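Local coordinates for nucleoporin NUP82 (PDB 5CWW), which probably serves as a structural component of the nuclear pore complex and a docking partner for transport factors, seen here in its N-terminal beta-propeller domain, at residues W267-W273 with G445-Q449; E332-I337 with Y357-P363; S560-T566 with I577-Q582; F7-N13 with P585-F589. One frame throughout, in Å; residues are numbered along the deposited sequence.

Contact 1. Residues W267-W273 with G445-Q449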
loop_
_atom_site.group_PDB
_atom_site.type_symbol
_atom_site.label_atom_id
_atom_site.label_comp_id
_atom_site.label_asym_id
_atom_site.label_seq_id
_atom_site.Cartn_x
_atom_site.Cartn_y
_atom_site.Cartn_z
ATOM N N TRP B 267 -5.889 -7.871 14.885
ATOM C CA TRP B 267 -4.740 -7.974 14.000
ATOM C C TRP B 267 -4.502 -6.704 13.187
ATOM O O TRP B 267 -3.510 -6.607 12.467
ATOM C CB TRP B 267 -4.924 -9.151 13.047
ATOM C CG TRP B 267 -4.998 -10.479 13.729
ATOM C CD1 TRP B 267 -6.119 -11.222 13.958
ATOM C CD2 TRP B 267 -3.902 -11.228 14.268
ATOM N NE1 TRP B 267 -5.789 -12.388 14.605
ATOM C CE2 TRP B 267 -4.434 -12.414 14.807
ATOM C CE3 TRP B 267 -2.524 -11.007 14.347
ATOM C CZ2 TRP B 267 -3.635 -13.379 15.418
ATOM C CZ3 TRP B 267 -1.732 -11.965 14.956
ATOM C CH2 TRP B 267 -2.290 -13.137 15.481
ATOM N N ALA B 268 -5.415 -5.743 13.302
ATOM C CA ALA B 268 -5.387 -4.540 12.471
ATOM C C ALA B 268 -4.040 -3.808 12.487
ATOM O O ALA B 268 -3.517 -3.455 11.431
ATOM C CB ALA B 268 -6.501 -3.589 12.900
ATOM N N PRO B 269 -3.459 -3.585 13.676
ATOM C CA PRO B 269 -2.210 -2.812 13.654
ATOM C C PRO B 269 -0.992 -3.593 13.144
ATOM O O PRO B 269 0.088 -3.011 13.070
ATOM C CB PRO B 269 -2.018 -2.399 15.120
ATOM C CG PRO B 269 -2.999 -3.200 15.933
ATOM C CD PRO B 269 -3.802 -4.072 15.022
ATOM N N MET B 270 -1.165 -4.866 12.793
ATOM C CA MET B 270 -0.102 -5.648 12.154
ATOM C C MET B 270 -0.457 -5.997 10.716
ATOM O O MET B 270 0.175 -6.865 10.113
ATOM C CB MET B 270 0.162 -6.949 12.910
ATOM C CG MET B 270 0.344 -6.796 14.390
ATOM S SD MET B 270 0.538 -8.400 15.175
ATOM C CE MET B 270 0.320 -7.928 16.887
ATOM N N THR B 271 -1.478 -5.343 10.177
ATOM C CA THR B 271 -1.971 -5.678 8.849
ATOM C C THR B 271 -1.641 -4.574 7.860
ATOM O O THR B 271 -2.116 -3.447 7.997
ATOM C CB THR B 271 -3.490 -5.922 8.854
ATOM O OG1 THR B 271 -3.811 -6.906 9.845
ATOM C CG2 THR B 271 -3.963 -6.407 7.486
ATOM N N LEU B 272 -0.824 -4.902 6.865
ATOM C CA LEU B 272 -0.547 -3.978 5.774
ATOM C C LEU B 272 -1.531 -4.234 4.642
ATOM O O LEU B 272 -1.660 -5.360 4.160
ATOM C CB LEU B 272 0.890 -4.127 5.271
ATOM C CG LEU B 272 1.290 -3.180 4.135
ATOM C CD1 LEU B 272 1.279 -1.730 4.609
ATOM C CD2 LEU B 272 2.662 -3.555 3.574
ATOM N N TRP B 273 -2.233 -3.182 4.240
ATOM C CA TRP B 273 -3.195 -3.253 3.151
ATOM C C TRP B 273 -2.605 -2.617 1.901
ATOM O O TRP B 273 -1.926 -1.595 1.990
ATOM C CB TRP B 273 -4.494 -2.544 3.538
ATOM C CG TRP B 273 -5.339 -3.301 4.514
ATOM C CD1 TRP B 273 -5.271 -3.243 5.877
ATOM C CD2 TRP B 273 -6.391 -4.220 4.204
ATOM N NE1 TRP B 273 -6.218 -4.070 6.434
ATOM C CE2 TRP B 273 -6.918 -4.682 5.427
ATOM C CE3 TRP B 273 -6.941 -4.696 3.011
ATOM C CZ2 TRP B 273 -7.962 -5.601 5.491
ATOM C CZ3 TRP B 273 -7.981 -5.607 3.076
ATOM C CH2 TRP B 273 -8.479 -6.048 4.307
ATOM N N GLY B 445 -13.101 -10.946 8.634
ATOM C CA GLY B 445 -12.066 -10.592 9.586
ATOM C C GLY B 445 -10.700 -11.081 9.157
ATOM O O GLY B 445 -10.354 -12.245 9.362
ATOM N N VAL B 446 -9.925 -10.190 8.549
ATOM C CA VAL B 446 -8.557 -10.505 8.168
ATOM C C VAL B 446 -7.728 -10.789 9.414
ATOM O O VAL B 446 -7.729 -10.006 10.363
ATOM C CB VAL B 446 -7.916 -9.360 7.363
ATOM C CG1 VAL B 446 -6.442 -9.662 7.051
ATOM C CG2 VAL B 446 -8.691 -9.131 6.081
ATOM N N GLU B 447 -7.036 -11.923 9.406
ATOM C CA GLU B 447 -6.240 -12.352 10.547
ATOM C C GLU B 447 -4.895 -12.914 10.099
ATOM O O GLU B 447 -4.640 -13.075 8.904
ATOM C CB GLU B 447 -7.004 -13.398 11.361
ATOM C CG GLU B 447 -7.466 -14.597 10.547
ATOM C CD GLU B 447 -8.279 -15.581 11.365
ATOM O OE1 GLU B 447 -8.166 -15.563 12.610
ATOM O OE2 GLU B 447 -9.042 -16.364 10.762
ATOM N N ALA B 448 -4.044 -13.217 11.074
ATOM C CA ALA B 448 -2.714 -13.747 10.811
ATOM C C ALA B 448 -2.788 -15.030 9.999
ATOM O O ALA B 448 -3.510 -15.961 10.359
ATOM C CB ALA B 448 -1.986 -13.993 12.112
ATOM N N GLN B 449 -2.045 -15.071 8.898
ATOM C CA GLN B 449 -1.945 -16.278 8.089
ATOM C C GLN B 449 -0.574 -16.404 7.435
ATOM O O GLN B 449 0.031 -15.412 7.019
ATOM C CB GLN B 449 -3.037 -16.300 7.015
ATOM C CG GLN B 449 -4.441 -16.476 7.571
ATOM C CD GLN B 449 -5.460 -16.842 6.510
ATOM O OE1 GLN B 449 -5.142 -17.513 5.525
ATOM N NE2 GLN B 449 -6.696 -16.402 6.707
HETATM O O HOH W 1 -6.561 -7.073 9.863
#

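Contact 2. Residues E332-I337 with Y357-P363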
loop_
_atom_site.group_PDB
_atom_site.type_symbol
_atom_site.label_atom_id
_atom_site.label_comp_id
_atom_site.label_asym_id
_atom_site.label_seq_id
_atom_site.Cartn_x
_atom_site.Cartn_y
_atom_site.Cartn_z
ATOM N N GLU B 332 1.259 -20.918 17.425
ATOM C CA GLU B 332 2.712 -21.015 17.393
ATOM C C GLU B 332 3.334 -19.621 17.457
ATOM O O GLU B 332 4.301 -19.389 18.182
ATOM C CB GLU B 332 3.162 -21.752 16.132
ATOM C CG GLU B 332 4.645 -22.067 16.086
ATOM C CD GLU B 332 5.015 -22.941 14.903
ATOM O OE1 GLU B 332 4.107 -23.316 14.130
ATOM O OE2 GLU B 332 6.215 -23.254 14.747
ATOM N N TRP B 333 2.755 -18.697 16.699
ATOM C CA TRP B 333 3.173 -17.300 16.712
ATOM C C TRP B 333 3.080 -16.711 18.120
ATOM O O TRP B 333 4.023 -16.084 18.603
ATOM C CB TRP B 333 2.312 -16.496 15.734
ATOM C CG TRP B 333 2.680 -15.052 15.600
ATOM C CD1 TRP B 333 3.641 -14.525 14.788
ATOM C CD2 TRP B 333 2.074 -13.943 16.276
ATOM N NE1 TRP B 333 3.678 -13.158 14.922
ATOM C CE2 TRP B 333 2.725 -12.776 15.830
ATOM C CE3 TRP B 333 1.048 -13.825 17.216
ATOM C CZ2 TRP B 333 2.385 -11.508 16.297
ATOM C CZ3 TRP B 333 0.711 -12.567 17.677
ATOM C CH2 TRP B 333 1.379 -11.425 17.217
ATOM N N MET B 334 1.944 -16.931 18.776
ATOM C CA MET B 334 1.708 -16.387 20.110
ATOM C C MET B 334 2.636 -16.994 21.160
ATOM O O MET B 334 3.029 -16.315 22.109
ATOM C CB MET B 334 0.250 -16.615 20.522
ATOM C CG MET B 334 -0.109 -16.062 21.902
ATOM S SD MET B 334 0.248 -14.303 22.086
ATOM C CE MET B 334 -0.903 -13.597 20.908
ATOM N N SER B 335 2.979 -18.269 20.995
ATOM C CA SER B 335 3.819 -18.960 21.971
ATOM C C SER B 335 5.205 -18.321 22.047
ATOM O O SER B 335 5.871 -18.384 23.080
ATOM C CB SER B 335 3.944 -20.445 21.623
ATOM O OG SER B 335 4.782 -20.639 20.497
ATOM N N GLU B 336 5.629 -17.707 20.949
ATOM C CA GLU B 336 6.895 -16.985 20.916
ATOM C C GLU B 336 6.818 -15.718 21.766
ATOM O O GLU B 336 7.840 -15.196 22.206
ATOM C CB GLU B 336 7.266 -16.623 19.478
ATOM C CG GLU B 336 7.438 -17.819 18.549
ATOM C CD GLU B 336 8.871 -18.305 18.474
ATOM O OE1 GLU B 336 9.763 -17.486 18.172
ATOM O OE2 GLU B 336 9.104 -19.509 18.716
ATOM N N ILE B 337 5.602 -15.231 21.991
ATOM C CA ILE B 337 5.392 -14.006 22.757
ATOM C C ILE B 337 5.175 -14.300 24.243
ATOM O O ILE B 337 5.637 -13.546 25.100
ATOM C CB ILE B 337 4.191 -13.206 22.206
ATOM C CG1 ILE B 337 4.427 -12.860 20.731
ATOM C CG2 ILE B 337 3.974 -11.929 23.015
ATOM C CD1 ILE B 337 3.244 -12.211 20.036
ATOM N N TYR B 357 8.896 -5.957 22.446
ATOM C CA TYR B 357 8.978 -7.368 22.098
ATOM C C TYR B 357 9.734 -7.548 20.789
ATOM O O TYR B 357 9.875 -6.605 20.011
ATOM C CB TYR B 357 7.582 -7.982 21.970
ATOM C CG TYR B 357 6.756 -7.943 23.234
ATOM C CD1 TYR B 357 6.074 -6.793 23.607
ATOM C CD2 TYR B 357 6.643 -9.064 24.045
ATOM C CE1 TYR B 357 5.312 -6.757 24.760
ATOM C CE2 TYR B 357 5.882 -9.038 25.199
ATOM C CZ TYR B 357 5.218 -7.883 25.550
ATOM O OH TYR B 357 4.462 -7.851 26.698
ATOM N N THR B 358 10.219 -8.762 20.556
ATOM C CA THR B 358 10.826 -9.112 19.279
ATOM C C THR B 358 9.807 -9.868 18.442
ATOM O O THR B 358 8.876 -10.470 18.978
ATOM C CB THR B 358 12.089 -9.975 19.451
ATOM O OG1 THR B 358 11.715 -11.311 19.811
ATOM C CG2 THR B 358 13.000 -9.391 20.522
ATOM N N ARG B 359 9.972 -9.822 17.125
ATOM C CA ARG B 359 9.061 -10.523 16.233
ATOM C C ARG B 359 9.220 -12.028 16.412
ATOM O O ARG B 359 10.344 -12.526 16.446
ATOM C CB ARG B 359 9.326 -10.150 14.776
ATOM C CG ARG B 359 8.318 -10.733 13.798
ATOM C CD ARG B 359 8.960 -11.022 12.456
ATOM N NE ARG B 359 9.437 -9.809 11.798
ATOM C CZ ARG B 359 10.712 -9.512 11.559
ATOM N NH1 ARG B 359 11.689 -10.332 11.924
ATOM N NH2 ARG B 359 11.013 -8.376 10.950
ATOM N N PRO B 360 8.100 -12.756 16.545
ATOM C CA PRO B 360 8.193 -14.218 16.515
ATOM C C PRO B 360 8.870 -14.708 15.242
ATOM O O PRO B 360 8.618 -14.158 14.168
ATOM C CB PRO B 360 6.731 -14.662 16.567
ATOM C CG PRO B 360 6.040 -13.563 17.300
ATOM C CD PRO B 360 6.734 -12.301 16.864
ATOM N N SER B 361 9.716 -15.725 15.365
ATOM C CA SER B 361 10.403 -16.294 14.213
ATOM C C SER B 361 9.568 -17.400 13.582
ATOM O O SER B 361 9.710 -17.689 12.396
ATOM C CB SER B 361 11.776 -16.834 14.616
ATOM O OG SER B 361 12.647 -15.774 14.971
ATOM N N ARG B 362 8.705 -18.015 14.384
ATOM C CA ARG B 362 7.795 -19.048 13.892
ATOM C C ARG B 362 6.382 -18.478 13.784
ATOM O O ARG B 362 6.020 -17.589 14.553
ATOM C CB ARG B 362 7.804 -20.262 14.818
ATOM C CG ARG B 362 9.192 -20.767 15.171
ATOM C CD ARG B 362 9.129 -21.857 16.226
ATOM N NE ARG B 362 10.447 -22.157 16.780
ATOM C CZ ARG B 362 10.671 -23.053 17.736
ATOM N NH1 ARG B 362 9.665 -23.746 18.254
ATOM N NH2 ARG B 362 11.904 -23.258 18.177
ATOM N N PRO B 363 5.572 -18.982 12.833
ATOM C CA PRO B 363 5.896 -20.016 11.843
ATOM C C PRO B 363 6.875 -19.522 10.783
ATOM O O PRO B 363 7.564 -20.329 10.160
ATOM C CB PRO B 363 4.534 -20.343 11.208
ATOM C CG PRO B 363 3.509 -19.753 12.116
ATOM C CD PRO B 363 4.160 -18.574 12.749
#

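Contact 3. Residues S560-T566 with I577-Q582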
loop_
_atom_site.group_PDB
_atom_site.type_symbol
_atom_site.label_atom_id
_atom_site.label_comp_id
_atom_site.label_asym_id
_atom_site.label_seq_id
_atom_site.Cartn_x
_atom_site.Cartn_y
_atom_site.Cartn_z
ATOM N N SER B 560 -4.315 22.892 -11.922
ATOM C CA SER B 560 -3.319 22.794 -10.859
ATOM C C SER B 560 -3.695 21.717 -9.844
ATOM O O SER B 560 -4.802 21.729 -9.313
ATOM C CB SER B 560 -3.166 24.138 -10.148
ATOM O OG SER B 560 -2.635 23.966 -8.847
ATOM N N PRO B 561 -2.774 20.780 -9.568
ATOM C CA PRO B 561 -3.093 19.767 -8.559
ATOM C C PRO B 561 -3.091 20.353 -7.153
ATOM O O PRO B 561 -2.356 21.305 -6.886
ATOM C CB PRO B 561 -1.972 18.741 -8.728
ATOM C CG PRO B 561 -0.823 19.535 -9.226
ATOM C CD PRO B 561 -1.409 20.611 -10.099
ATOM N N LEU B 562 -3.910 19.788 -6.272
ATOM C CA LEU B 562 -4.000 20.262 -4.899
ATOM C C LEU B 562 -3.209 19.356 -3.968
ATOM O O LEU B 562 -3.219 18.133 -4.118
ATOM C CB LEU B 562 -5.461 20.330 -4.447
ATOM C CG LEU B 562 -6.400 21.169 -5.317
ATOM C CD1 LEU B 562 -7.816 21.126 -4.762
ATOM C CD2 LEU B 562 -5.913 22.609 -5.427
ATOM N N ALA B 563 -2.515 19.963 -3.014
ATOM C CA ALA B 563 -1.860 19.207 -1.960
ATOM C C ALA B 563 -2.917 18.444 -1.170
ATOM O O ALA B 563 -3.989 18.979 -0.883
ATOM C CB ALA B 563 -1.070 20.129 -1.051
ATOM N N ALA B 564 -2.621 17.189 -0.845
ATOM C CA ALA B 564 -3.540 16.354 -0.082
ATOM C C ALA B 564 -3.997 17.083 1.173
ATOM O O ALA B 564 -3.180 17.641 1.906
ATOM C CB ALA B 564 -2.885 15.035 0.281
ATOM N N ALA B 565 -5.307 17.080 1.400
ATOM C CA ALA B 565 -5.906 17.800 2.517
ATOM C C ALA B 565 -5.283 17.379 3.842
ATOM O O ALA B 565 -5.070 16.195 4.089
ATOM C CB ALA B 565 -7.408 17.569 2.545
ATOM N N THR B 566 -4.988 18.363 4.685
ATOM C CA THR B 566 -4.421 18.115 6.003
ATOM C C THR B 566 -5.364 18.653 7.070
ATOM O O THR B 566 -5.577 19.861 7.170
ATOM C CB THR B 566 -3.038 18.772 6.155
ATOM O OG1 THR B 566 -2.188 18.354 5.077
ATOM C CG2 THR B 566 -2.402 18.388 7.481
ATOM N N ILE B 577 -9.406 22.526 7.472
ATOM C CA ILE B 577 -8.635 21.772 6.495
ATOM C C ILE B 577 -7.595 22.672 5.861
ATOM O O ILE B 577 -7.849 23.850 5.626
ATOM C CB ILE B 577 -9.525 21.197 5.391
ATOM C CG1 ILE B 577 -10.577 20.277 5.989
ATOM C CG2 ILE B 577 -8.703 20.430 4.362
ATOM C CD1 ILE B 577 -11.760 20.152 5.109
ATOM N N LEU B 578 -6.431 22.102 5.574
ATOM C CA LEU B 578 -5.365 22.826 4.901
ATOM C C LEU B 578 -4.997 22.118 3.600
ATOM O O LEU B 578 -4.724 20.917 3.590
ATOM C CB LEU B 578 -4.143 22.951 5.811
ATOM C CG LEU B 578 -2.975 23.764 5.254
ATOM C CD1 LEU B 578 -3.376 25.220 5.044
ATOM C CD2 LEU B 578 -1.776 23.663 6.182
ATOM N N SER B 579 -5.017 22.866 2.504
ATOM C CA SER B 579 -4.519 22.375 1.224
ATOM C C SER B 579 -3.777 23.511 0.538
ATOM O O SER B 579 -3.512 24.541 1.158
ATOM C CB SER B 579 -5.662 21.856 0.347
ATOM O OG SER B 579 -5.168 21.279 -0.852
ATOM N N ALA B 580 -3.443 23.337 -0.735
ATOM C CA ALA B 580 -2.720 24.374 -1.458
ATOM C C ALA B 580 -2.679 24.109 -2.953
ATOM O O ALA B 580 -2.638 22.961 -3.393
ATOM C CB ALA B 580 -1.296 24.500 -0.920
ATOM N N THR B 581 -2.696 25.189 -3.726
ATOM C CA THR B 581 -2.433 25.118 -5.154
ATOM C C THR B 581 -0.926 25.228 -5.352
ATOM O O THR B 581 -0.165 25.167 -4.386
ATOM C CB THR B 581 -3.150 26.236 -5.929
ATOM O OG1 THR B 581 -2.660 27.513 -5.500
ATOM C CG2 THR B 581 -4.654 26.168 -5.702
ATOM N N GLN B 582 -0.495 25.390 -6.597
ATOM C CA GLN B 582 0.924 25.551 -6.891
ATOM C C GLN B 582 1.468 26.843 -6.287
ATOM O O GLN B 582 2.673 26.971 -6.067
ATOM C CB GLN B 582 1.165 25.548 -8.403
ATOM C CG GLN B 582 0.746 24.268 -9.109
ATOM C CD GLN B 582 1.688 23.112 -8.836
ATOM O OE1 GLN B 582 1.760 22.605 -7.715
ATOM N NE2 GLN B 582 2.420 22.691 -9.860
#

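Contact 4. Residues F7-N13 with P585-F589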
loop_
_atom_site.group_PDB
_atom_site.type_symbol
_atom_site.label_atom_id
_atom_site.label_comp_id
_atom_site.label_asym_id
_atom_site.label_seq_id
_atom_site.Cartn_x
_atom_site.Cartn_y
_atom_site.Cartn_z
ATOM N N PHE B 7 -9.390 31.695 -0.783
ATOM C CA PHE B 7 -9.923 30.593 0.010
ATOM C C PHE B 7 -9.063 30.340 1.246
ATOM O O PHE B 7 -8.799 29.196 1.610
ATOM C CB PHE B 7 -10.017 29.329 -0.843
ATOM C CG PHE B 7 -10.938 29.468 -2.022
ATOM C CD1 PHE B 7 -10.463 29.923 -3.240
ATOM C CD2 PHE B 7 -12.283 29.157 -1.906
ATOM C CE1 PHE B 7 -11.309 30.056 -4.324
ATOM C CE2 PHE B 7 -13.135 29.289 -2.986
ATOM C CZ PHE B 7 -12.647 29.740 -4.196
ATOM N N ALA B 8 -8.642 31.423 1.888
ATOM C CA ALA B 8 -7.838 31.346 3.103
ATOM C C ALA B 8 -7.933 32.674 3.851
ATOM O O ALA B 8 -8.252 33.698 3.250
ATOM C CB ALA B 8 -6.391 31.012 2.768
ATOM N N PRO B 9 -7.663 32.664 5.167
ATOM C CA PRO B 9 -7.733 33.920 5.924
ATOM C C PRO B 9 -6.650 34.908 5.504
ATOM O O PRO B 9 -5.714 34.530 4.799
ATOM C CB PRO B 9 -7.538 33.468 7.375
ATOM C CG PRO B 9 -6.815 32.174 7.279
ATOM C CD PRO B 9 -7.314 31.520 6.028
ATOM N N ALA B 10 -6.781 36.156 5.938
ATOM C CA ALA B 10 -5.875 37.220 5.519
ATOM C C ALA B 10 -4.432 36.953 5.936
ATOM O O ALA B 10 -3.500 37.385 5.259
ATOM C CB ALA B 10 -6.342 38.552 6.083
ATOM N N TRP B 11 -4.248 36.245 7.047
ATOM C CA TRP B 11 -2.908 36.011 7.582
ATOM C C TRP B 11 -2.205 34.849 6.877
ATOM O O TRP B 11 -1.126 34.425 7.294
ATOM C CB TRP B 11 -2.964 35.766 9.097
ATOM C CG TRP B 11 -3.908 34.690 9.534
ATOM C CD1 TRP B 11 -5.235 34.832 9.818
ATOM C CD2 TRP B 11 -3.597 33.309 9.759
ATOM N NE1 TRP B 11 -5.771 33.625 10.196
ATOM C CE2 TRP B 11 -4.785 32.674 10.169
ATOM C CE3 TRP B 11 -2.428 32.548 9.648
ATOM C CZ2 TRP B 11 -4.842 31.314 10.467
ATOM C CZ3 TRP B 11 -2.486 31.197 9.945
ATOM C CH2 TRP B 11 -3.684 30.595 10.349
ATOM N N LEU B 12 -2.819 34.343 5.809
ATOM C CA LEU B 12 -2.189 33.341 4.952
ATOM C C LEU B 12 -2.142 33.824 3.503
ATOM O O LEU B 12 -1.646 33.117 2.625
ATOM C CB LEU B 12 -2.930 32.002 5.036
ATOM C CG LEU B 12 -2.762 31.192 6.325
ATOM C CD1 LEU B 12 -3.611 29.931 6.270
ATOM C CD2 LEU B 12 -1.303 30.833 6.576
ATOM N N ASN B 13 -2.655 35.028 3.262
ATOM C CA ASN B 13 -2.615 35.633 1.935
ATOM C C ASN B 13 -1.636 36.797 1.888
ATOM O O ASN B 13 -1.420 37.479 2.887
ATOM C CB ASN B 13 -4.008 36.113 1.519
ATOM C CG ASN B 13 -5.018 34.984 1.442
ATOM O OD1 ASN B 13 -6.132 35.100 1.952
ATOM N ND2 ASN B 13 -4.635 33.884 0.802
ATOM N N PRO B 585 -2.612 29.154 -0.850
ATOM C CA PRO B 585 -3.102 28.217 0.164
ATOM C C PRO B 585 -4.610 28.032 0.124
ATOM O O PRO B 585 -5.320 28.819 -0.502
ATOM C CB PRO B 585 -2.685 28.881 1.472
ATOM C CG PRO B 585 -2.767 30.334 1.177
ATOM C CD PRO B 585 -2.408 30.501 -0.284
ATOM N N ILE B 586 -5.080 26.988 0.796
ATOM C CA ILE B 586 -6.504 26.740 0.967
ATOM C C ILE B 586 -6.733 26.332 2.416
ATOM O O ILE B 586 -6.353 25.237 2.827
ATOM C CB ILE B 586 -7.018 25.641 0.014
ATOM C CG1 ILE B 586 -6.793 26.056 -1.442
ATOM C CG2 ILE B 586 -8.500 25.364 0.263
ATOM C CD1 ILE B 586 -7.088 24.961 -2.450
ATOM N N ALA B 587 -7.343 27.230 3.183
ATOM C CA ALA B 587 -7.618 26.989 4.595
ATOM C C ALA B 587 -9.086 27.258 4.909
ATOM O O ALA B 587 -9.487 28.404 5.111
ATOM C CB ALA B 587 -6.720 27.854 5.463
ATOM N N LEU B 588 -9.877 26.190 4.946
ATOM C CA LEU B 588 -11.315 26.290 5.164
ATOM C C LEU B 588 -11.698 25.792 6.556
ATOM O O LEU B 588 -11.429 24.643 6.913
ATOM C CB LEU B 588 -12.057 25.492 4.091
ATOM C CG LEU B 588 -11.673 25.864 2.656
ATOM C CD1 LEU B 588 -12.341 24.935 1.658
ATOM C CD2 LEU B 588 -12.029 27.316 2.356
ATOM N N PHE B 589 -12.340 26.667 7.327
ATOM C CA PHE B 589 -12.627 26.410 8.737
ATOM C C PHE B 589 -14.046 25.889 8.963
ATOM O O PHE B 589 -14.973 26.249 8.238
ATOM C CB PHE B 589 -12.410 27.690 9.552
ATOM C CG PHE B 589 -10.966 28.093 9.678
ATOM C CD1 PHE B 589 -10.251 28.521 8.571
ATOM C CD2 PHE B 589 -10.325 28.046 10.904
ATOM C CE1 PHE B 589 -8.922 28.889 8.684
ATOM C CE2 PHE B 589 -8.997 28.414 11.025
ATOM C CZ PHE B 589 -8.295 28.836 9.913
#

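Contact 1. Residues W267-W273 with G445-Q449
Trp-267 lays one face of its indole over the CA of Glu-447 and the backbone N and methyl of Ala-448, joining two adjacent blades of the beta-propeller: it precedes strand 272-276 of one blade, while 445-449 belongs to the loop between strands 437-441 and 469-476 of the next. This is a CH-pi contact, since Ala-448 CB stands 3.5 Å from the centroid of the Trp-267 six-membered ring and 13° off its normal. Ala-448 N lies over the centre of the same face, and Glu-447 CB reaches Trp-267 CD1 at 3.5 Å; the carboxylate of Glu-447 turns elsewhere, to Gln-330.

Val-446 supplies the second half of the contact with its two methyls spread apart. CG1, anti to the backbone N (chi1 176°), meets Thr-271 CG2 at 4.1 Å, whereas CG2 lies 3.6 Å from Trp-273 CH2, the two side chains running antiparallel alongside one another. Helices 298-315 and 321-338 add Leu-302 and Gln-330 around Trp-267.

Polar linkage is indirect. One water donates to Thr-271 OG1 at 2.8 Å and to Val-446 O at 3.2 Å. The Thr-271 hydroxyl donates in turn to Trp-267 O at 2.7 Å, from 59° out of the carbonyl plane, while Met-270 N reaches that same oxygen from the opposite face.

Contact 2. Residues E332-I337 with Y357-P363
Pro-360 brings the CG corner of its ring over one face of the Trp-333 indole, the two rings moderately tilted: CG is 3.6 Å from the centroid of the five-membered ring and 20° off the normal, a CH-pi contact. Ile-337 CD1 lies over the same face, also off-centre, and Ile-337 CG1 touches Pro-360 CG at 3.9 Å. Ile-337 CG2 meets the Tyr-357 ring, the side chains standing nearly perpendicular. Helix 321-338 is thereby seated against the chain that leaves strand 354-358, within the insertion between strands 281-284 and 369-370 of a propeller blade.

With an alanine at Trp-333, Pro-360 would probably lose the surface it rests on, and a gap would open beneath Ile-337.

On the polar side, Glu-336 is bent at chi2 (-93°), splitting its carboxylate between two partners. OE1 takes a weak bond from Ser-361 N at 3.3 Å; OE2 stands over one guanidinium face, 3.5 Å from Arg-362 NE. Glu-332 meets the aliphatic part of Arg-362 instead, OE2 lying 3.4 Å from CB, carboxylate and guanidinium planes 80° apart. Because no N-H of Arg-362 points at Glu-336, this salt bridge probably rests on charge alone; the CH-pi approach and the weak Ser-361 bond are more directional.

Contact 3. Residues S560-T566 with I577-Q582
Ser-579 OG donates to Ala-563 O at 2.6 Å, in the carbonyl plane and on a lone pair, the shortest polar link between two antiparallel lengths of chain in the last blade of the beta-propeller. The hydroxyl lies opposite the backbone N about the CA-CB bond (chi1 -175°), which carries it across to that oxygen. At one end of the contact Thr-566 and Leu-578 form a hydrogen-bonded antiparallel pair, with Thr-566 N to Leu-578 O at 2.8 Å and Leu-578 N to Thr-566 O at 2.9 Å. Toward the other end Ala-563 N donates to Ala-580 O at 3.0 Å, with an N-H...O angle of 166°. Between these main-chain bonds the serine hydroxyl appears to stand in for a backbone donor. If an alanine replaced Ser-579, the carbonyl of Ala-563 would probably be left without this mate and the middle of the pairing would be held less firmly.

Around the bonds, Ala-565 CB packs on Ile-577 CG2 at 3.6 Å. Leu-562 and Thr-581 run abreast, with Leu-562 CD2 3.8 Å from Thr-581 CG2. Strand 49-52 of the first blade contributes Ile-49 against Ala-563, Thr-566 and Leu-578. At the far end Ser-560 OG accepts a weak bond from Gln-582 N, 3.4 Å away with an N-H...O angle of 145°.

Contact 4. Residues F7-N13 with P585-F589
Phe-7 O accepts the hydrogen bond of this contact: Ala-587 N donates to it at 2.9 Å, in the carbonyl plane, with an N-H...O angle of 152°. A CA-H...O contact supplements it, Ile-586 CA lying 3.4 Å from Phe-7 O, so two successive residues of the strand address one oxygen. A second carbonyl is approached by carbon: Pro-585 CG comes within 3.3 Å of Leu-12 O, an oxygen that also accepts from His-19.

Apolar contacts centre on two small residues and a proline. Ala-587 CB fits between Pro-9 CD and Leu-12 CD1, 3.8 Å from each; Leu-12 reaches it with CG anti to its own carbonyl carbon (chi1 -73°) and the chain extended beyond. Ala-8 CB touches Pro-585 CG at 4.0 Å. In fold terms, the N-terminal end of the chain lies along strand 585-589, an outermost strand of the last propeller blade, then coils into the 3-10 turn at 10-12.

Aromatic groups gather at both ends. Phe-589 stands nearly perpendicular to Pro-9, CE1 4.1 Å from Pro-9 CD, and its CZ meets Trp-11 CZ2 at 4.3 Å. Pro-9 CG and Leu-12 CG share one face of the Trp-11 indole. At the other end Phe-7 packs edge-to-face with Phe-553, and its CB lies beside Leu-588 CD2.

How the contacts relate
The four contacts form two pairs on opposite sides of the chain's centre. Contacts 1 and 2, with centres 15 Å apart, meet through their tryptophans: Trp-267 CZ3 is 3.7 Å from Trp-333 CZ3, and Met-270 CE lies equally near Trp-333 CH2, so the helical insertion packs on the blade junction. Contacts 3 and 4, 12 Å apart centre to centre, share a sheet: Ser-579 N approaches Ile-586 O at 2.7 Å, and Ile-577 N approaches Leu-588 O at 3.0 Å, both probable hydrogen bonds between neighbouring strands. Nothing joins the pairs directly; contacts 1 and 3 are about 17 Å apart at their nearest atoms. Contact 4, linking both chain ends, spans the other three in sequence.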